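SLT domain-containing protein (Bdellovibrio bacteriovorus HD100, PDB 6TAB) is a lysozyme-like peptidoglycan hydrolase of altered substrate specificity that helps the predatory bacterium leave its prey cell. Local coordinates at residues Lys129-Phe134 against Gln248-Cys253. Residues are numbered along the deposited sequence; the frame is centred on the assembly and turned at random.
Sequences KQYWAF and QNLSIC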
# COMPACT_ATOMS: atom_id res chain seq x y z
N LYS A 129 -5.71 -11.32 -3.85
CA LYS A 129 -6.43 -10.01 -3.77
C LYS A 129 -6.85 -9.71 -2.31
O LYS A 129 -6.74 -8.56 -1.84
CB LYS A 129 -7.62 -9.96 -4.73
CG LYS A 129 -7.21 -9.95 -6.20
CD LYS A 129 -8.17 -9.28 -7.18
CE LYS A 129 -9.56 -9.83 -7.20
NZ LYS A 129 -10.48 -9.21 -8.18
N GLN A 130 -7.34 -10.73 -1.57
CA GLN A 130 -7.65 -10.55 -0.14
C GLN A 130 -6.40 -10.12 0.65
O GLN A 130 -6.50 -9.23 1.55
CB GLN A 130 -8.29 -11.82 0.44
CG GLN A 130 -9.71 -12.10 -0.04
CD GLN A 130 -10.22 -13.44 0.44
OE1 GLN A 130 -10.12 -13.78 1.62
NE2 GLN A 130 -10.81 -14.21 -0.46
N TYR A 131 -5.25 -10.76 0.39
CA TYR A 131 -3.97 -10.46 1.06
C TYR A 131 -3.60 -8.97 0.85
O TYR A 131 -3.30 -8.23 1.80
CB TYR A 131 -2.85 -11.40 0.53
CG TYR A 131 -1.50 -11.05 1.11
CD1 TYR A 131 -1.13 -11.45 2.39
CD2 TYR A 131 -0.58 -10.27 0.41
CE1 TYR A 131 0.05 -11.06 2.99
CE2 TYR A 131 0.63 -9.91 0.97
CZ TYR A 131 0.96 -10.29 2.26
OH TYR A 131 2.14 -9.87 2.84
N TRP A 132 -3.58 -8.56 -0.43
CA TRP A 132 -3.12 -7.18 -0.75
C TRP A 132 -4.08 -6.12 -0.20
O TRP A 132 -3.61 -5.04 0.23
CB TRP A 132 -2.80 -7.02 -2.26
CG TRP A 132 -1.44 -7.59 -2.56
CD1 TRP A 132 -1.15 -8.80 -3.13
CD2 TRP A 132 -0.17 -7.06 -2.12
NE1 TRP A 132 0.21 -9.03 -3.14
CE2 TRP A 132 0.85 -7.97 -2.53
CE3 TRP A 132 0.20 -5.88 -1.47
CZ2 TRP A 132 2.18 -7.75 -2.20
CZ3 TRP A 132 1.53 -5.64 -1.22
CH2 TRP A 132 2.51 -6.57 -1.57
N ALA A 133 -5.39 -6.38 -0.23
CA ALA A 133 -6.33 -5.41 0.43
C ALA A 133 -6.04 -5.28 1.95
O ALA A 133 -6.04 -4.17 2.49
CB ALA A 133 -7.76 -5.77 0.15
N PHE A 134 -5.74 -6.40 2.62
CA PHE A 134 -5.39 -6.37 4.03
C PHE A 134 -4.10 -5.57 4.26
O PHE A 134 -3.99 -4.68 5.14
CB PHE A 134 -5.28 -7.77 4.63
CG PHE A 134 -4.99 -7.75 6.12
CD1 PHE A 134 -3.69 -7.63 6.61
CD2 PHE A 134 -6.03 -7.73 7.06
CE1 PHE A 134 -3.43 -7.52 7.96
CE2 PHE A 134 -5.76 -7.62 8.42
CZ PHE A 134 -4.47 -7.50 8.88
N GLN A 248 2.10 -11.93 8.57
CA GLN A 248 2.62 -13.31 8.65
C GLN A 248 1.69 -14.21 9.48
O GLN A 248 1.76 -15.46 9.33
CB GLN A 248 4.08 -13.32 9.09
CG GLN A 248 4.25 -13.04 10.57
CD GLN A 248 5.65 -12.67 11.02
OE1 GLN A 248 6.64 -12.59 10.29
NE2 GLN A 248 5.73 -12.37 12.28
N ASN A 249 0.79 -13.61 10.28
CA ASN A 249 -0.17 -14.38 11.12
C ASN A 249 -1.57 -14.50 10.48
O ASN A 249 -2.46 -15.11 11.11
CB ASN A 249 -0.20 -13.81 12.53
CG ASN A 249 1.09 -14.12 13.28
OD1 ASN A 249 1.74 -13.25 13.84
ND2 ASN A 249 1.44 -15.40 13.37
N LEU A 250 -1.78 -13.98 9.26
CA LEU A 250 -3.01 -14.25 8.56
C LEU A 250 -3.14 -15.77 8.36
O LEU A 250 -2.15 -16.45 8.01
CB LEU A 250 -3.02 -13.50 7.22
CG LEU A 250 -3.03 -11.93 7.23
CD1 LEU A 250 -2.90 -11.46 5.82
CD2 LEU A 250 -4.32 -11.45 7.91
N SER A 251 -4.37 -16.31 8.49
CA SER A 251 -4.59 -17.76 8.40
C SER A 251 -4.11 -18.31 7.04
O SER A 251 -3.56 -19.41 6.96
CB SER A 251 -6.04 -18.15 8.73
OG SER A 251 -6.95 -17.54 7.80
N ILE A 252 -4.32 -17.53 5.99
CA ILE A 252 -3.93 -17.95 4.62
C ILE A 252 -2.40 -18.01 4.44
O ILE A 252 -1.91 -18.64 3.47
CB ILE A 252 -4.61 -17.09 3.54
CG1 ILE A 252 -4.16 -15.62 3.60
CG2 ILE A 252 -6.13 -17.29 3.60
CD1 ILE A 252 -4.68 -14.74 2.49
N CYS A 253 -1.64 -17.29 5.27
CA CYS A 253 -0.18 -17.14 5.14
C CYS A 253 0.57 -18.18 5.99
O CYS A 253 1.73 -18.52 5.68
CB CYS A 253 0.27 -15.74 5.56
SG CYS A 253 -0.12 -14.47 4.32
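Y131 and F134 both swing their rings off helix 125-144 with CG anti to the backbone N (chi1 176° and -177°), and L250 enters between them with its own CG beside the backbone N, one methyl over the F134 face and the other touching both rings. L250 CD2 sits over the middle of that face, 3.9 Å from the F134 ring centroid and almost on the ring normal, a CH-pi contact in which the six ring carbons lie at nearly equal range. The second methyl, L250 CD1, bridges the pair: it meets Y131 CD1 at 3.9 Å and F134 CD1 at 4.0 Å. Towards Y131 the leucine runs crosswise, and its methyl comes to that ring obliquely. C253 SG reaches the same CD1-CE1 rim of Y131, 3.7 Å from CE1, but from the opposite side of the ring plane; at 4.6 Å from the centroid and 61° off the normal, this sulfur-aromatic contact is oblique as well. Nearer the backbone of Y131, I252 brings its CD1 to within 4.3 Å of Y131 CB. Y131 OH is hydrogen-bonded to S247 OG in the last turn of helix 238-248. On the loop side, a backbone bond from C253 N to L250 O (2.9 Å) closes a turn; L250, I252 and C253 each direct their CB toward the helix. C253 SG also forms the disulfide with C117, and its backbone pairs with K119, tying the C-terminal tail to the chain just ahead of helix 125-144 in this lysozyme-clan domain. No hydrogen bond links the two segments themselves: the contact is largely buried, apolar and non-directional, resting on the fit of methyls, sulfur and rings, while the C253-C117 disulfide and the Y131-S247 hydrogen bond tie its two sides to neighbouring parts of the chain.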